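Local coordinates for protein phosphoserine phosphatase RsbX (Bacillus subtilis, PDB 3W42) that dephosphorylates the stressosome protein RsbS as a manganese-binding PPM-type serine phosphatase and so negatively regulates sigma-B activity in the general stress response, at residues 71-74 and 75-79. Sequence-based numbering, arbitrary orientation. Where two conformers were deposited one is given.
Sequences VESI and IERCN
Val-71 O accepts a hydrogen bond from Ile-75 N at 2.9 Å, the first of four successive i to i+4 bonds that define this run as regular alpha-helix. The same carbonyl is brushed by the side chain of its partner, since Ile-75 CB lies 3.5 Å from Val-71 O. Ile-75 holds CG1 anti to its backbone N (chi1 -153°), which leaves CG2 on the N-terminal side, 3.4 Å from Glu-72 O. Glu-72 O also receives Glu-76 N, in the most bent of the four bonds (N-H...O 150°), with the donor tilted 34° from the carbonyl plane. The carboxylates of these two glutamates have further partners: Glu-72 OE1 is hydrogen-bonded to Thr-140 OG1 and Glu-76 OE1 to Tyr-138 OH, while Glu-76 OE2 bonds to Gln-80 NE2 within the helix.

Ser-73 O takes the N-H of Arg-77, whose CG packs 3.5 Å from that oxygen. From there the arginine chain runs extended to NE, and its guanidinium lies oblique to the hydroxyl, Ser-73 OG to Arg-77 NE being 4.5 Å. Both side chains converge on Glu-69, which is hydrogen-bonded to the serine and forms a salt bridge with the arginine; Tyr-66 adds a cation-pi contact to Arg-77. Ile-74 O closes the series with Cys-78 N at 3.0 Å, here in the carbonyl plane. On this buried flank Ile-74 CG2 and Cys-78 SG meet loosely at 4.3 Å, one helical turn apart.

The apolar flank packs the helix into the alpha-beta beta-alpha sandwich: Val-71 and Ile-75 rest on strands 88-96 and 101-107 of the five-stranded antiparallel sheet, while Ile-74 bridges from strand 88-96 to helix 49-65, which Cys-78 also touches.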
ATOM      1  N   VAL A  71      -8.887  -3.207  10.062  1.00  7.37           N
ATOM      2  CA  VAL A  71      -8.712  -3.173   8.602  1.00  7.05           C
ATOM      3  C   VAL A  71      -9.888  -3.690   7.803  1.00  6.88           C
ATOM      4  O   VAL A  71     -10.250  -3.155   6.786  1.00  7.10           O
ATOM      5  CB  VAL A  71      -7.387  -3.787   8.124  1.00  7.73           C
ATOM      6  CG1 VAL A  71      -6.173  -2.961   8.596  1.00  8.74           C
ATOM      7  CG2 VAL A  71      -7.242  -5.261   8.590  1.00  8.50           C
ATOM      8  N   GLU A  72     -10.530  -4.751   8.296  1.00  7.78           N
ATOM      9  CA  GLU A  72     -11.646  -5.322   7.603  1.00  8.29           C
ATOM     10  C   GLU A  72     -12.857  -4.390   7.655  1.00  8.13           C
ATOM     11  O   GLU A  72     -13.639  -4.322   6.696  1.00  9.02           O
ATOM     12  CB  GLU A  72     -12.011  -6.732   8.138  1.00 10.65           C
ATOM     13  CG  GLU A  72     -12.876  -7.481   7.326  1.00 17.70           C
ATOM     14  CD  GLU A  72     -12.841  -9.022   7.634  1.00 18.60           C
ATOM     15  OE1 GLU A  72     -11.721  -9.671   7.939  1.00 21.79           O
ATOM     16  OE2 GLU A  72     -13.982  -9.514   7.497  1.00 25.14           O
ATOM     17  N   SER A  73     -13.050  -3.697   8.768  1.00  7.17           N
ATOM     18  CA  SER A  73     -14.088  -2.677   8.808  0.60  7.17           C
ATOM     19  C   SER A  73     -13.862  -1.545   7.826  1.00  6.29           C
ATOM     20  O   SER A  73     -14.775  -1.105   7.136  1.00  7.31           O
ATOM     21  CB  SER A  73     -14.172  -2.099  10.190  0.60  7.98           C
ATOM     22  OG  SER A  73     -15.212  -1.120  10.267  0.60 10.53           O
ATOM     23  N   ILE A  74     -12.623  -1.099   7.769  1.00  6.56           N
ATOM     24  CA  ILE A  74     -12.280  -0.000   6.882  1.00  6.63           C
ATOM     25  C   ILE A  74     -12.514  -0.442   5.420  1.00  6.31           C
ATOM     26  O   ILE A  74     -13.122   0.271   4.606  1.00  7.61           O
ATOM     27  CB  ILE A  74     -10.834   0.495   7.055  1.00  6.93           C
ATOM     28  CG1 ILE A  74     -10.622   0.978   8.497  1.00  7.87           C
ATOM     29  CG2 ILE A  74     -10.548   1.591   6.021  1.00  9.50           C
ATOM     30  CD1 ILE A  74      -9.175   1.333   8.798  1.00  9.22           C
ATOM     31  N   ILE A  75     -12.031  -1.653   5.055  1.00  6.69           N
ATOM     32  CA  ILE A  75     -12.149  -2.080   3.673  1.00  7.18           C
ATOM     33  C   ILE A  75     -13.593  -2.262   3.262  1.00  7.02           C
ATOM     34  O   ILE A  75     -13.929  -2.017   2.107  1.00  7.82           O
ATOM     35  CB  ILE A  75     -11.257  -3.306   3.394  1.00  7.09           C
ATOM     36  CG1 ILE A  75     -10.894  -3.289   1.879  1.00  7.47           C
ATOM     37  CG2 ILE A  75     -11.896  -4.562   3.820  1.00  8.98           C
ATOM     38  CD1 ILE A  75      -9.806  -4.381   1.538  1.00  8.55           C
ATOM     39  N   GLU A  76     -14.462  -2.663   4.209  1.00  6.94           N
ATOM     40  CA  GLU A  76     -15.881  -2.796   3.855  1.00  7.24           C
ATOM     41  C   GLU A  76     -16.535  -1.430   3.630  1.00  7.84           C
ATOM     42  O   GLU A  76     -17.371  -1.336   2.721  1.00  7.87           O
ATOM     43  CB  GLU A  76     -16.595  -3.617   4.943  1.00  7.81           C
ATOM     44  CG  GLU A  76     -18.083  -3.615   4.767  1.00  9.91           C
ATOM     45  CD  GLU A  76     -18.623  -4.144   3.449  1.00 12.23           C
ATOM     46  OE1 GLU A  76     -17.827  -4.812   2.612  1.00 13.77           O
ATOM     47  OE2 GLU A  76     -19.821  -3.915   3.214  1.00 12.24           O
ATOM     48  N   ARG A  77     -16.161  -0.416   4.383  1.00  7.35           N
ATOM     49  CA  ARG A  77     -16.629   0.904   4.056  1.00  7.77           C
ATOM     50  C   ARG A  77     -16.198   1.297   2.646  1.00  7.37           C
ATOM     51  O   ARG A  77     -16.943   1.953   1.904  1.00  7.78           O
ATOM     52  CB  ARG A  77     -16.101   1.955   5.054  1.00  7.07           C
ATOM     53  CG  ARG A  77     -16.631   1.810   6.457  1.00  7.93           C
ATOM     54  CD  ARG A  77     -16.116   2.934   7.339  1.00  8.38           C
ATOM     55  NE  ARG A  77     -16.551   2.854   8.714  1.00  8.37           N
ATOM     56  CZ  ARG A  77     -17.670   3.373   9.200  1.00  7.06           C
ATOM     57  NH1 ARG A  77     -18.569   3.954   8.424  1.00  8.58           N
ATOM     58  NH2 ARG A  77     -17.900   3.313  10.510  1.00  8.19           N
ATOM     59  N   CYS A  78     -14.941   1.000   2.346  1.00  7.27           N
ATOM     60  CA  CYS A  78     -14.415   1.258   1.003  1.00  7.81           C
ATOM     61  C   CYS A  78     -15.229   0.532  -0.057  1.00  7.07           C
ATOM     62  O   CYS A  78     -15.628   1.139  -1.062  1.00  8.03           O
ATOM     63  CB  CYS A  78     -12.966   0.853   0.902  1.00  7.63           C
ATOM     64  SG  CYS A  78     -11.846   1.895   1.902  1.00  7.89           S
ATOM     65  N   ASN A  79     -15.540  -0.750   0.186  1.00  7.19           N
ATOM     66  CA  ASN A  79     -16.341  -1.483  -0.761  1.00  7.48           C
ATOM     67  C   ASN A  79     -17.719  -0.842  -0.998  1.00  7.45           C
ATOM     68  O   ASN A  79     -18.161  -0.679  -2.115  1.00  8.10           O
ATOM     69  CB  ASN A  79     -16.527  -2.906  -0.244  1.00  8.00           C
ATOM     70  CG  ASN A  79     -17.083  -3.826  -1.286  1.00  9.35           C
ATOM     71  OD1 ASN A  79     -16.693  -3.790  -2.421  1.00 10.63           O
ATOM     72  ND2 ASN A  79     -18.117  -4.584  -0.895  1.00 15.67           N
TER